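Local atomic coordinates of 4-oxalocrotonase tautomerase isozyme (Methylibium petroleiphilum, PDB entry 4FDX), a protein that belongs to the tautomerase family of the MIF clan, a group of small enzymes, and assembles from six chains. Residues Ala53-Thr56 with Ala57-Gln61. Numbering follows the deposited sequence.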
loop_
_atom_site.group_PDB
_atom_site.type_symbol
_atom_site.label_atom_id
_atom_site.label_comp_id
_atom_site.label_asym_id
_atom_site.label_seq_id
_atom_site.Cartn_x
_atom_site.Cartn_y
_atom_site.Cartn_z
ATOM N N ALA B 53 -18.828 5.574 1.754
ATOM C CA ALA B 53 -20.230 5.068 1.885
ATOM C C ALA B 53 -20.781 4.571 0.540
ATOM O O ALA B 53 -22.014 4.727 0.196
ATOM C CB ALA B 53 -21.129 6.154 2.442
ATOM N N GLY B 54 -19.872 3.967 -0.246
ATOM C CA GLY B 54 -20.248 3.222 -1.430
ATOM C C GLY B 54 -20.552 4.078 -2.664
ATOM O O GLY B 54 -21.002 3.524 -3.627
ATOM N N GLN B 55 -20.250 5.374 -2.620
ATOM C CA GLN B 55 -20.408 6.303 -3.773
ATOM C C GLN B 55 -19.050 6.878 -4.066
ATOM O O GLN B 55 -18.366 7.374 -3.129
ATOM C CB GLN B 55 -21.259 7.546 -3.391
ATOM C CG GLN B 55 -22.570 7.315 -2.691
ATOM C CD GLN B 55 -23.542 6.631 -3.615
ATOM O OE1 GLN B 55 -23.466 5.401 -3.790
ATOM N NE2 GLN B 55 -24.412 7.411 -4.277
ATOM N N THR B 56 -18.714 6.884 -5.358
ATOM C CA THR B 56 -17.457 7.498 -5.758
ATOM C C THR B 56 -17.503 8.981 -5.764
ATOM O O THR B 56 -18.610 9.529 -5.864
ATOM C CB THR B 56 -16.988 7.076 -7.153
ATOM O OG1 THR B 56 -17.895 7.610 -8.146
ATOM C CG2 THR B 56 -16.842 5.581 -7.246
ATOM N N ALA B 57 -16.302 9.579 -5.585
ATOM C CA ALA B 57 -16.152 11.061 -5.458
ATOM C C ALA B 57 -16.779 11.676 -6.739
ATOM O O ALA B 57 -17.435 12.717 -6.676
ATOM C CB ALA B 57 -14.666 11.458 -5.383
ATOM N N ALA B 58 -16.615 11.003 -7.868
ATOM C CA ALA B 58 -17.282 11.435 -9.144
ATOM C C ALA B 58 -18.803 11.503 -8.903
ATOM O O ALA B 58 -19.410 12.492 -9.246
ATOM C CB ALA B 58 -16.966 10.513 -10.314
ATOM N N MET B 59 -19.399 10.472 -8.356
ATOM C CA MET B 59 -20.861 10.464 -8.268
ATOM C C MET B 59 -21.265 11.489 -7.238
ATOM O O MET B 59 -22.386 12.073 -7.351
ATOM C CB MET B 59 -21.433 9.108 -7.801
ATOM C CG MET B 59 -21.124 7.908 -8.723
ATOM S SD MET B 59 -21.091 6.266 -7.802
ATOM C CE MET B 59 -22.758 6.193 -7.092
ATOM N N ARG B 60 -20.435 11.665 -6.218
ATOM C CA ARG B 60 -20.816 12.601 -5.120
ATOM C C ARG B 60 -20.822 14.078 -5.657
ATOM O O ARG B 60 -21.718 14.870 -5.319
ATOM C CB ARG B 60 -19.952 12.385 -3.858
ATOM C CG ARG B 60 -20.448 11.287 -2.900
ATOM C CD ARG B 60 -19.443 10.866 -1.798
ATOM N NE ARG B 60 -18.009 11.008 -2.171
ATOM C CZ ARG B 60 -17.096 11.725 -1.488
ATOM N NH1 ARG B 60 -17.455 12.347 -0.348
ATOM N NH2 ARG B 60 -15.812 11.803 -1.913
ATOM N N GLN B 61 -19.852 14.392 -6.527
ATOM C CA GLN B 61 -19.740 15.694 -7.223
ATOM C C GLN B 61 -20.895 15.901 -8.180
ATOM O O GLN B 61 -21.475 17.003 -8.245
ATOM C CB GLN B 61 -18.449 15.747 -8.066
ATOM C CG GLN B 61 -17.207 16.037 -7.255
ATOM C CD GLN B 61 -15.930 15.971 -8.076
ATOM O OE1 GLN B 61 -15.907 15.536 -9.255
ATOM N NE2 GLN B 61 -14.848 16.391 -7.451
#
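Thr56 caps the helix that starts at Ala57, and the side chain of Met59 folds back over Thr56 to complete a capping box. Thr56 OG1 accepts a hydrogen bond from Met59 N at 3.2 Å; it is placed there by a chi1 of 68°, which sets the hydroxyl between the backbone N and the carbonyl carbon. The return bond of the box runs from Thr56 N to Met59 SD, weak at 3.5 Å though fairly straight (160°), with sulfur standing in for the usual oxygen acceptor. The two side chains cross at about a right angle, and Met59 CG rests 3.3 Å from Thr56 OG1. A turn about the CG-SD bond (chi3 59°) brings the methyl CE against the flat amide end of Gln55, whose CD lies 3.6 Å away. On the backbone, Arg60 N donates to Thr56 O at 2.8 Å, the first i to i+4 bond of the helix. The aliphatic part of Arg60 runs past Gln55, CG lying 3.9 Å from Gln55 CB. The cap lies where the short strand 55-56, antiparallel to strand 50-52, passes straight into helix 57-63; Val47 packs against Ala57 and Ala58, and Arg17 of a second subunit against Met59.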